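Local structure of probable enoyl-CoA hydratase/isomerase (Pseudomonas aeruginosa PAO1, 5YLO) at residues L18-P23 with E35-R40; V39-C44 with H90-R95; A131-G136 with A179-E184; P102-V107 with E193-F198. The protein probably acts as a Delta3,Delta2-enoyl-CoA isomerase of the crotonase family, shifting double bonds in unsaturated fatty acyl-CoA during fatty acid breakdown. All blocks are in the same frame, centred on the assembly; numbering follows the deposited sequence.

Contact 1. Residues L18-P23 with E35-R40; sequences LVLNRP and EALHVR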
loop_
_atom_site.group_PDB
_atom_site.type_symbol
_atom_site.label_atom_id
_atom_site.label_comp_id
_atom_site.label_asym_id
_atom_site.label_seq_id
_atom_site.Cartn_x
_atom_site.Cartn_y
_atom_site.Cartn_z
ATOM N N LEU A 18 29.284 -2.425 3.258
ATOM C CA LEU A 18 29.611 -2.260 1.846
ATOM C C LEU A 18 29.408 -0.792 1.501
ATOM O O LEU A 18 28.270 -0.321 1.416
ATOM C CB LEU A 18 28.744 -3.159 0.968
ATOM C CG LEU A 18 28.576 -4.602 1.452
ATOM C CD1 LEU A 18 27.766 -5.421 0.463
ATOM C CD2 LEU A 18 29.925 -5.249 1.705
ATOM N N VAL A 19 30.507 -0.071 1.308
ATOM C CA VAL A 19 30.469 1.363 1.054
ATOM C C VAL A 19 30.914 1.610 -0.379
ATOM O O VAL A 19 32.018 1.211 -0.771
ATOM C CB VAL A 19 31.351 2.140 2.042
ATOM C CG1 VAL A 19 31.143 3.637 1.871
ATOM C CG2 VAL A 19 31.057 1.710 3.472
ATOM N N LEU A 20 30.054 2.260 -1.161
ATOM C CA LEU A 20 30.479 2.801 -2.445
ATOM C C LEU A 20 31.637 3.762 -2.217
ATOM O O LEU A 20 31.589 4.600 -1.311
ATOM C CB LEU A 20 29.316 3.517 -3.136
ATOM C CG LEU A 20 28.328 2.711 -3.984
ATOM C CD1 LEU A 20 27.753 1.524 -3.225
ATOM C CD2 LEU A 20 27.208 3.616 -4.472
ATOM N N ASN A 21 32.691 3.635 -3.022
ATOM C CA ASN A 21 33.913 4.402 -2.801
ATOM C C ASN A 21 34.398 5.026 -4.108
ATOM O O ASN A 21 35.467 4.706 -4.626
ATOM C CB ASN A 21 35.009 3.543 -2.183
ATOM C CG ASN A 21 36.105 4.372 -1.548
ATOM O OD1 ASN A 21 36.900 3.745 -0.694
ATOM N ND2 ASN A 21 36.235 5.566 -1.821
ATOM N N ARG A 22 33.597 5.941 -4.642
ATOM C CA ARG A 22 34.035 6.873 -5.679
ATOM C C ARG A 22 33.520 8.252 -5.297
ATOM O O ARG A 22 32.661 8.825 -5.980
ATOM C CB ARG A 22 33.548 6.446 -7.065
ATOM C CG ARG A 22 34.196 5.163 -7.573
ATOM C CD ARG A 22 34.444 5.231 -9.068
ATOM N NE ARG A 22 33.199 5.291 -9.826
ATOM C CZ ARG A 22 33.077 5.875 -11.013
ATOM N NH1 ARG A 22 34.126 6.461 -11.575
ATOM N NH2 ARG A 22 31.905 5.881 -11.634
ATOM N N PRO A 23 34.027 8.818 -4.197
ATOM C CA PRO A 23 33.448 10.072 -3.690
ATOM C C PRO A 23 33.608 11.234 -4.650
ATOM O O PRO A 23 32.770 12.144 -4.647
ATOM C CB PRO A 23 34.214 10.314 -2.380
ATOM C CG PRO A 23 34.942 9.029 -2.087
ATOM C CD PRO A 23 35.199 8.398 -3.413
ATOM N N GLU A 35 29.403 -4.570 -10.644
ATOM C CA GLU A 35 29.869 -5.951 -10.550
ATOM C C GLU A 35 30.502 -6.249 -9.194
ATOM O O GLU A 35 30.309 -7.338 -8.642
ATOM C CB GLU A 35 30.863 -6.249 -11.672
ATOM C CG GLU A 35 30.247 -6.312 -13.057
ATOM C CD GLU A 35 31.180 -6.935 -14.078
ATOM O OE1 GLU A 35 31.633 -6.219 -14.995
ATOM O OE2 GLU A 35 31.470 -8.144 -13.957
ATOM N N ALA A 36 31.271 -5.304 -8.647
ATOM C CA ALA A 36 31.951 -5.554 -7.378
ATOM C C ALA A 36 30.946 -5.765 -6.253
ATOM O O ALA A 36 31.003 -6.767 -5.532
ATOM C CB ALA A 36 32.897 -4.397 -7.052
ATOM N N LEU A 37 30.017 -4.821 -6.089
ATOM C CA LEU A 37 28.934 -4.990 -5.125
ATOM C C LEU A 37 28.118 -6.238 -5.445
ATOM O O LEU A 37 27.646 -6.937 -4.542
ATOM C CB LEU A 37 28.057 -3.735 -5.132
ATOM C CG LEU A 37 26.940 -3.518 -4.112
ATOM C CD1 LEU A 37 27.438 -3.770 -2.706
ATOM C CD2 LEU A 37 26.394 -2.099 -4.238
ATOM N N HIS A 38 27.952 -6.538 -6.725
ATOM C CA HIS A 38 27.205 -7.732 -7.078
ATOM C C HIS A 38 27.895 -8.998 -6.589
ATOM O O HIS A 38 27.231 -9.911 -6.108
ATOM C CB HIS A 38 26.941 -7.836 -8.575
ATOM C CG HIS A 38 26.064 -8.992 -8.940
ATOM N ND1 HIS A 38 24.928 -8.856 -9.704
ATOM C CD2 HIS A 38 26.144 -10.304 -8.617
ATOM C CE1 HIS A 38 24.353 -10.035 -9.849
ATOM N NE2 HIS A 38 25.070 -10.931 -9.197
ATOM N N VAL A 39 29.221 -9.067 -6.705
ATOM C CA VAL A 39 29.899 -10.281 -6.254
ATOM C C VAL A 39 30.023 -10.305 -4.733
ATOM O O VAL A 39 29.899 -11.364 -4.108
ATOM C CB VAL A 39 31.271 -10.415 -6.942
ATOM C CG1 VAL A 39 31.986 -11.678 -6.482
ATOM C CG2 VAL A 39 31.104 -10.422 -8.450
ATOM N N ARG A 40 30.262 -9.146 -4.112
ATOM C CA ARG A 40 30.402 -9.098 -2.658
ATOM C C ARG A 40 29.094 -9.458 -1.962
ATOM O O ARG A 40 29.103 -10.073 -0.890
ATOM C CB ARG A 40 30.879 -7.711 -2.226
ATOM C CG ARG A 40 31.169 -7.564 -0.737
ATOM C CD ARG A 40 32.550 -8.086 -0.361
ATOM N NE ARG A 40 32.526 -9.476 0.085
ATOM C CZ ARG A 40 32.349 -9.858 1.347
ATOM N NH1 ARG A 40 32.348 -11.145 1.659
ATOM N NH2 ARG A 40 32.171 -8.957 2.302
#
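Leu-18, on strand 15-20, meets Leu-37 and Arg-40 of helix 31-46, strand and helix being the first two elements of a right-handed beta-alpha-beta unit that strand 52-56 completes. The helix runs back almost antiparallel to the strand (176°), their axes 10.3 Å apart. Leu-18 has the largest share of the contact. With CG anti to its carbonyl carbon (chi1 -45°), its isobutyl group stands off the sheet and splits between two partners. Its CD1 meets CD1 of Leu-37 at 3.6 Å, the two chains meeting at a slant. Leu-20 instead crosses Leu-37 at about a right angle, and its CD1 lies 4.0 Å from the other methyl, CD2, of the helix residue. The forked end of Leu-37 thus serves both strand leucines, one branch each. Leucine suits all three places: its branch point lies beyond CB, so the methyls can spread between sheet and helix, where all three residues are buried. Leu-55 of strand 52-56 adds to the same apolar layer. Arg-40 is more peripheral and contributes its hydrocarbon part. Bends at chi2 and chi3 turn its chain near CG and carry the guanidinium onward, while Thr-9 of strand 7-12 touches the side chain too. Lying crosswise to Leu-18, Arg-40 places its CG 3.6 Å from CD2 of that leucine.

Contact 2. Residues V39-C44 with H90-R95; sequences VRLDAC and HALMGR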
loop_
_atom_site.group_PDB
_atom_site.type_symbol
_atom_site.label_atom_id
_atom_site.label_comp_id
_atom_site.label_asym_id
_atom_site.label_seq_id
_atom_site.Cartn_x
_atom_site.Cartn_y
_atom_site.Cartn_z
ATOM N N VAL A 39 29.221 -9.067 -6.705
ATOM C CA VAL A 39 29.899 -10.281 -6.254
ATOM C C VAL A 39 30.023 -10.305 -4.733
ATOM O O VAL A 39 29.899 -11.364 -4.108
ATOM C CB VAL A 39 31.271 -10.415 -6.942
ATOM C CG1 VAL A 39 31.986 -11.678 -6.482
ATOM C CG2 VAL A 39 31.104 -10.422 -8.450
ATOM N N ARG A 40 30.262 -9.146 -4.112
ATOM C CA ARG A 40 30.402 -9.098 -2.658
ATOM C C ARG A 40 29.094 -9.458 -1.962
ATOM O O ARG A 40 29.103 -10.073 -0.890
ATOM C CB ARG A 40 30.879 -7.711 -2.226
ATOM C CG ARG A 40 31.169 -7.564 -0.737
ATOM C CD ARG A 40 32.550 -8.086 -0.361
ATOM N NE ARG A 40 32.526 -9.476 0.085
ATOM C CZ ARG A 40 32.349 -9.858 1.347
ATOM N NH1 ARG A 40 32.348 -11.145 1.659
ATOM N NH2 ARG A 40 32.171 -8.957 2.302
ATOM N N LEU A 41 27.957 -9.079 -2.555
ATOM C CA LEU A 41 26.668 -9.455 -1.985
ATOM C C LEU A 41 26.494 -10.967 -1.966
ATOM O O LEU A 41 25.984 -11.529 -0.989
ATOM C CB LEU A 41 25.530 -8.799 -2.767
ATOM C CG LEU A 41 25.265 -7.317 -2.504
ATOM C CD1 LEU A 41 24.187 -6.807 -3.441
ATOM C CD2 LEU A 41 24.866 -7.090 -1.056
ATOM N N ASP A 42 26.908 -11.643 -3.041
ATOM C CA ASP A 42 26.826 -13.099 -3.075
ATOM C C ASP A 42 27.698 -13.723 -1.994
ATOM O O ASP A 42 27.339 -14.753 -1.411
ATOM C CB ASP A 42 27.226 -13.615 -4.458
ATOM C CG ASP A 42 27.216 -15.129 -4.542
ATOM O OD1 ASP A 42 26.117 -15.709 -4.669
ATOM O OD2 ASP A 42 28.306 -15.738 -4.486
ATOM N N ALA A 43 28.846 -13.106 -1.704
ATOM C CA ALA A 43 29.699 -13.613 -0.637
ATOM C C ALA A 43 29.042 -13.434 0.726
ATOM O O ALA A 43 29.220 -14.268 1.621
ATOM C CB ALA A 43 31.060 -12.922 -0.680
ATOM N N CYS A 44 28.271 -12.358 0.903
ATOM C CA CYS A 44 27.618 -12.127 2.189
ATOM C C CYS A 44 26.545 -13.173 2.464
ATOM O O CYS A 44 26.411 -13.648 3.598
ATOM C CB CYS A 44 27.025 -10.720 2.235
ATOM S SG CYS A 44 28.255 -9.399 2.333
ATOM N N HIS A 90 20.537 -4.392 -13.499
ATOM C CA HIS A 90 19.344 -5.181 -13.205
ATOM C C HIS A 90 19.683 -6.469 -12.466
ATOM O O HIS A 90 18.894 -6.931 -11.635
ATOM C CB HIS A 90 18.582 -5.496 -14.491
ATOM C CG HIS A 90 17.879 -4.315 -15.082
ATOM N ND1 HIS A 90 17.073 -4.410 -16.196
ATOM C CD2 HIS A 90 17.856 -3.012 -14.711
ATOM C CE1 HIS A 90 16.587 -3.217 -16.488
ATOM N NE2 HIS A 90 17.047 -2.351 -15.603
ATOM N N ALA A 91 20.841 -7.067 -12.752
ATOM C CA ALA A 91 21.255 -8.238 -11.987
ATOM C C ALA A 91 21.557 -7.863 -10.542
ATOM O O ALA A 91 21.260 -8.632 -9.620
ATOM C CB ALA A 91 22.469 -8.897 -12.639
ATOM N N LEU A 92 22.132 -6.677 -10.325
ATOM C CA LEU A 92 22.453 -6.237 -8.970
ATOM C C LEU A 92 21.191 -5.903 -8.183
ATOM O O LEU A 92 21.054 -6.295 -7.018
ATOM C CB LEU A 92 23.390 -5.030 -9.019
ATOM C CG LEU A 92 23.597 -4.271 -7.705
ATOM C CD1 LEU A 92 24.318 -5.134 -6.681
ATOM C CD2 LEU A 92 24.353 -2.976 -7.949
ATOM N N MET A 93 20.260 -5.172 -8.802
ATOM C CA MET A 93 19.032 -4.799 -8.104
ATOM C C MET A 93 18.247 -6.031 -7.674
ATOM O O MET A 93 17.701 -6.073 -6.566
ATOM C CB MET A 93 18.169 -3.905 -8.994
ATOM C CG MET A 93 18.842 -2.619 -9.415
ATOM S SD MET A 93 19.251 -1.572 -8.010
ATOM C CE MET A 93 19.885 -0.130 -8.861
ATOM N N GLY A 94 18.190 -7.048 -8.536
ATOM C CA GLY A 94 17.423 -8.239 -8.211
ATOM C C GLY A 94 17.973 -9.009 -7.024
ATOM O O GLY A 94 17.209 -9.489 -6.183
ATOM N N ARG A 95 19.295 -9.200 -7.009
ATOM C CA ARG A 95 19.990 -9.913 -5.930
ATOM C C ARG A 95 19.939 -9.213 -4.566
ATOM O O ARG A 95 19.703 -9.854 -3.542
ATOM C CB ARG A 95 21.445 -10.181 -6.322
ATOM C CG ARG A 95 22.266 -10.854 -5.234
ATOM C CD ARG A 95 23.691 -11.112 -5.697
ATOM N NE ARG A 95 23.737 -12.013 -6.845
ATOM C CZ ARG A 95 23.821 -13.337 -6.753
ATOM N NH1 ARG A 95 23.857 -14.079 -7.852
ATOM N NH2 ARG A 95 23.867 -13.919 -5.563
#
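The carboxylate of Asp-42 and the guanidinium of Arg-95 stand nearly perpendicular, their planes 84° apart, and meet through one oxygen and one nitrogen. OD1 of Asp-42 lies 3.0 Å from NH2 of Arg-95, a salt bridge made by a single pair of atoms instead of the two-pronged arrangement that coplanar groups allow. CB of Asp-42 also comes within 3.5 Å of that NH2. A further flat group, the guanidinium of Arg-40, has SG of Cys-44 over one face, 3.9 Å above the plane and displaced toward the rim, a contact within one helix. In the crotonase fold helix 31-46 lies on the core sheet, and helix 85-97 packs against it and, through Leu-92, against Leu-118 of helix 114-120. The axes of the pair run nearly parallel, 24° apart, with 10.5 Å between them at closest approach. Arg-95 spans this gap with its first two torsions extended and a bend at chi3 that turns its tip toward Asp-42. Arginine suits the site because its long aliphatic stem can lie over the apolar seam, CD 4.2 Å from CB of Leu-41, before the charge emerges. The short side chain of Asp-42 keeps its carboxylate near its own helix, where OD2 forms a salt bridge with Arg-46, one turn further along. Deeper in the seam Leu-41 and Leu-92, both buried, cross at about a right angle, with their CD1 methyls 3.6 Å apart.

Contact 3. Residues A131-G136 with A179-E184; sequences ARFKAG and AGLVGE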
loop_
_atom_site.group_PDB
_atom_site.type_symbol
_atom_site.label_atom_id
_atom_site.label_comp_id
_atom_site.label_asym_id
_atom_site.label_seq_id
_atom_site.Cartn_x
_atom_site.Cartn_y
_atom_site.Cartn_z
ATOM N N ALA A 131 20.445 14.389 3.310
ATOM C CA ALA A 131 20.142 13.552 2.157
ATOM C C ALA A 131 19.011 14.148 1.326
ATOM O O ALA A 131 18.037 14.688 1.859
ATOM C CB ALA A 131 19.776 12.140 2.610
ATOM N N ARG A 132 19.157 14.053 0.005
ATOM C CA ARG A 132 18.166 14.534 -0.948
ATOM C C ARG A 132 17.884 13.430 -1.958
ATOM O O ARG A 132 18.755 12.614 -2.265
ATOM C CB ARG A 132 18.651 15.803 -1.661
ATOM C CG ARG A 132 19.120 16.900 -0.712
ATOM C CD ARG A 132 18.140 18.057 -0.685
ATOM N NE ARG A 132 18.110 18.752 -1.967
ATOM C CZ ARG A 132 17.203 19.661 -2.305
ATOM N NH1 ARG A 132 17.259 20.240 -3.496
ATOM N NH2 ARG A 132 16.237 19.986 -1.457
ATOM N N PHE A 133 16.658 13.402 -2.475
ATOM C CA PHE A 133 16.215 12.295 -3.314
ATOM C C PHE A 133 15.648 12.815 -4.626
ATOM O O PHE A 133 14.800 13.712 -4.630
ATOM C CB PHE A 133 15.175 11.445 -2.579
ATOM C CG PHE A 133 15.713 10.771 -1.350
ATOM C CD1 PHE A 133 15.717 11.426 -0.128
ATOM C CD2 PHE A 133 16.226 9.486 -1.419
ATOM C CE1 PHE A 133 16.219 10.807 1.005
ATOM C CE2 PHE A 133 16.728 8.861 -0.291
ATOM C CZ PHE A 133 16.725 9.522 0.923
ATOM N N LYS A 134 16.111 12.237 -5.733
ATOM C CA LYS A 134 15.675 12.605 -7.073
ATOM C C LYS A 134 15.336 11.348 -7.859
ATOM O O LYS A 134 16.007 10.320 -7.723
ATOM C CB LYS A 134 16.759 13.403 -7.814
ATOM C CG LYS A 134 16.721 14.909 -7.588
ATOM C CD LYS A 134 17.869 15.587 -8.322
ATOM C CE LYS A 134 17.566 17.042 -8.635
ATOM N NZ LYS A 134 18.680 17.661 -9.408
ATOM N N ALA A 135 14.300 11.436 -8.690
ATOM C CA ALA A 135 13.873 10.298 -9.492
ATOM C C ALA A 135 13.160 10.794 -10.739
ATOM O O ALA A 135 12.504 11.838 -10.722
ATOM C CB ALA A 135 12.942 9.367 -8.711
ATOM N N GLY A 136 13.282 10.027 -11.811
ATOM C CA GLY A 136 12.543 10.337 -13.021
ATOM C C GLY A 136 13.029 11.627 -13.637
ATOM O O GLY A 136 14.209 11.773 -13.970
ATOM N N ALA A 179 6.712 10.684 3.773
ATOM C CA ALA A 179 6.044 9.964 2.698
ATOM C C ALA A 179 6.268 8.460 2.759
ATOM O O ALA A 179 5.627 7.725 1.996
ATOM C CB ALA A 179 6.512 10.493 1.340
ATOM N N GLY A 180 7.151 7.988 3.633
ATOM C CA GLY A 180 7.468 6.578 3.723
ATOM C C GLY A 180 8.636 6.131 2.875
ATOM O O GLY A 180 8.854 4.920 2.742
ATOM N N LEU A 181 9.390 7.065 2.294
ATOM C CA LEU A 181 10.525 6.686 1.459
ATOM C C LEU A 181 11.650 6.094 2.298
ATOM O O LEU A 181 12.248 5.079 1.920
ATOM C CB LEU A 181 11.012 7.901 0.669
ATOM C CG LEU A 181 11.979 7.663 -0.489
ATOM C CD1 LEU A 181 11.389 6.682 -1.487
ATOM C CD2 LEU A 181 12.302 8.986 -1.162
ATOM N N VAL A 182 11.952 6.710 3.437
ATOM C CA VAL A 182 12.921 6.178 4.384
ATOM C C VAL A 182 12.203 5.942 5.704
ATOM O O VAL A 182 11.160 6.542 5.982
ATOM C CB VAL A 182 14.135 7.114 4.574
ATOM C CG1 VAL A 182 14.761 7.446 3.229
ATOM C CG2 VAL A 182 13.729 8.385 5.308
ATOM N N GLY A 183 12.765 5.054 6.516
ATOM C CA GLY A 183 12.128 4.679 7.763
ATOM C C GLY A 183 12.575 5.501 8.951
ATOM O O GLY A 183 11.878 5.565 9.968
ATOM N N GLU A 184 13.734 6.144 8.833
ATOM C CA GLU A 184 14.333 6.840 9.959
ATOM C C GLU A 184 15.257 7.931 9.439
ATOM O O GLU A 184 15.909 7.770 8.405
ATOM C CB GLU A 184 15.099 5.860 10.856
ATOM C CG GLU A 184 15.666 6.461 12.123
ATOM C CD GLU A 184 16.312 5.415 13.009
ATOM O OE1 GLU A 184 16.050 4.211 12.801
ATOM O OE2 GLU A 184 17.083 5.800 13.911
#
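Phe-133 and Leu-181 are brought face to methyl by different first torsions: CG of Phe-133 lies anti to its carbonyl carbon (chi1 -64°), whereas CG of Leu-181 lies opposite its backbone nitrogen (chi1 -167°). The two side chains run alongside each other in opposing directions, and CD2 of Leu-181 settles over one face of the ring. It makes a CH-pi contact, 4.2 Å from the centroid of the Phe-133 ring and 25° from the ring normal. The methyl sits off centre, on the CG side of the ring. At the far end CZ of Phe-133 meets CG1 of Val-182 at 3.7 Å, so neighbouring residues of the loop receive the base and the tip of one ring. Phenylalanine suits this task, since its length lets it offer a face to one aliphatic group and its far end to another. The preceding Gly-180 ends helix 173-179 in a Schellman motif, its positive phi turning the chain into the loop. The contact joins strand 132-134 of the small three-stranded sheet to the loop leading into edge strand 184-186 of the crotonase core sheet. The buried cluster is packed against Met-116 and Leu-120 of helix 114-120, Ala-176 of helix 173-179 and Ala-127 of strand 124-128.

Contact 4. Residues P102-V107 with E193-F198; sequences PTVAAV and EAVGAF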
loop_
_atom_site.group_PDB
_atom_site.type_symbol
_atom_site.label_atom_id
_atom_site.label_comp_id
_atom_site.label_asym_id
_atom_site.label_seq_id
_atom_site.Cartn_x
_atom_site.Cartn_y
_atom_site.Cartn_z
ATOM N N PRO A 102 19.356 -9.539 6.408
ATOM C CA PRO A 102 18.773 -8.202 6.565
ATOM C C PRO A 102 19.721 -7.143 6.024
ATOM O O PRO A 102 20.914 -7.134 6.338
ATOM C CB PRO A 102 18.578 -8.073 8.082
ATOM C CG PRO A 102 18.595 -9.482 8.600
ATOM C CD PRO A 102 19.544 -10.216 7.701
ATOM N N THR A 103 19.187 -6.253 5.192
ATOM C CA THR A 103 19.978 -5.221 4.542
ATOM C C THR A 103 19.492 -3.842 4.970
ATOM O O THR A 103 18.286 -3.601 5.072
ATOM C CB THR A 103 19.923 -5.363 3.011
ATOM O OG1 THR A 103 20.285 -4.121 2.395
ATOM C CG2 THR A 103 18.535 -5.771 2.553
ATOM N N VAL A 104 20.441 -2.947 5.240
ATOM C CA VAL A 104 20.157 -1.575 5.643
ATOM C C VAL A 104 20.901 -0.636 4.707
ATOM O O VAL A 104 22.080 -0.852 4.407
ATOM C CB VAL A 104 20.563 -1.305 7.107
ATOM C CG1 VAL A 104 20.119 0.087 7.534
ATOM C CG2 VAL A 104 19.986 -2.364 8.033
ATOM N N ALA A 105 20.215 0.407 4.252
ATOM C CA ALA A 105 20.804 1.422 3.387
ATOM C C ALA A 105 21.036 2.684 4.204
ATOM O O ALA A 105 20.083 3.276 4.722
ATOM C CB ALA A 105 19.905 1.716 2.186
ATOM N N ALA A 106 22.298 3.087 4.323
ATOM C CA ALA A 106 22.679 4.291 5.059
ATOM C C ALA A 106 22.798 5.430 4.054
ATOM O O ALA A 106 23.847 5.642 3.447
ATOM C CB ALA A 106 23.979 4.077 5.822
ATOM N N VAL A 107 21.709 6.174 3.886
ATOM C CA VAL A 107 21.668 7.270 2.925
ATOM C C VAL A 107 22.393 8.474 3.513
ATOM O O VAL A 107 21.773 9.369 4.098
ATOM C CB VAL A 107 20.215 7.610 2.542
ATOM C CG1 VAL A 107 20.186 8.602 1.402
ATOM C CG2 VAL A 107 19.465 6.344 2.159
ATOM N N GLU A 193 26.840 5.959 13.521
ATOM C CA GLU A 193 26.539 5.391 14.832
ATOM C C GLU A 193 25.123 4.831 14.881
ATOM O O GLU A 193 24.889 3.770 15.472
ATOM C CB GLU A 193 26.738 6.452 15.914
ATOM C CG GLU A 193 26.619 5.935 17.338
ATOM C CD GLU A 193 26.828 7.029 18.367
ATOM O OE1 GLU A 193 26.504 6.805 19.552
ATOM O OE2 GLU A 193 27.316 8.115 17.989
ATOM N N ALA A 194 24.164 5.527 14.264
ATOM C CA ALA A 194 22.782 5.056 14.282
ATOM C C ALA A 194 22.621 3.779 13.469
ATOM O O ALA A 194 21.917 2.854 13.890
ATOM C CB ALA A 194 21.846 6.146 13.760
ATOM N N VAL A 195 23.267 3.711 12.304
ATOM C CA VAL A 195 23.171 2.517 11.471
ATOM C C VAL A 195 23.811 1.326 12.171
ATOM O O VAL A 195 23.269 0.214 12.153
ATOM C CB VAL A 195 23.805 2.779 10.093
ATOM C CG1 VAL A 195 23.890 1.494 9.291
ATOM C CG2 VAL A 195 23.000 3.825 9.335
ATOM N N GLY A 196 24.964 1.540 12.808
ATOM C CA GLY A 196 25.623 0.450 13.511
ATOM C C GLY A 196 24.771 -0.126 14.624
ATOM O O GLY A 196 24.699 -1.345 14.796
ATOM N N ALA A 197 24.110 0.742 15.393
ATOM C CA ALA A 197 23.241 0.265 16.463
ATOM C C ALA A 197 22.046 -0.492 15.901
ATOM O O ALA A 197 21.657 -1.537 16.438
ATOM C CB ALA A 197 22.780 1.438 17.327
ATOM N N PHE A 198 21.454 0.014 14.818
ATOM C CA PHE A 198 20.313 -0.669 14.217
ATOM C C PHE A 198 20.736 -2.001 13.608
ATOM O O PHE A 198 20.082 -3.029 13.820
ATOM C CB PHE A 198 19.653 0.229 13.168
ATOM C CG PHE A 198 18.460 -0.396 12.499
ATOM C CD1 PHE A 198 17.329 -0.720 13.233
ATOM C CD2 PHE A 198 18.467 -0.653 11.137
ATOM C CE1 PHE A 198 16.229 -1.297 12.623
ATOM C CE2 PHE A 198 17.368 -1.229 10.519
ATOM C CZ PHE A 198 16.248 -1.551 11.265
#
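Val-195 projects from helix 191-204 into the shallow place made by Ala-106, whose single methyl lets the two backbones approach to 6.7 Å between CA atoms. CG2 of Val-195 fills it, 3.7 Å from CB of Ala-106. The next bump belongs to the strand: Val-104 rises between Val-195 and Phe-198, which lie one helical turn apart. Both its methyls meet the ring of Phe-198. CG2 lies 3.8 Å from CE2 of Phe-198, whereas CG1 faces CD2 of the same ring at 4.0 Å and, more loosely, CG1 of Val-195 at 4.4 Å. Small and large residues therefore complement each other: alanine opposite valine, valine against the ring of a phenylalanine. This is a layer of the crotonase fold, in which the inner strand 103-107 is covered by helix 191-204, running antiparallel to it (173°) with the axes 9.6 Å apart. Ala-105 and Val-107 point to the other side of the sheet. Beta-branched valine suits both partners, being at ease in a strand and giving the helix a compact, rigid knob. With CG anti to its backbone nitrogen (chi1 -180°), Phe-198 extends across the sheet toward strand 124-128, where its ring packs edge-to-face with Phe-124. Arg-163 of the third subunit also packs against Phe-198.

In the fold
Along the chain, contact 1 leads straight into contact 2: both use helix 31-46, share Val-39 and Arg-40, and have centres about 10 Å apart. Contact 4 lies about 16 Å between centres from contact 1 but reaches the same six-stranded sheet, in which strand 52-56 separates strands 15-20 and 103-107. Both segments of contact 3 fall between those of contact 4 in sequence, and the two contacts touch, CZ of Phe-133 lying 3.6 Å from CG1 of Val-107. Contacts 1 and 3, about 21 Å apart between centres, flank the chain's centre. Contacts 1 and 4 pack helices on opposite faces of the core sheet, contact 2 adds a further helix, and contact 3 joins the smaller sheet to it, as in the crotonase fold.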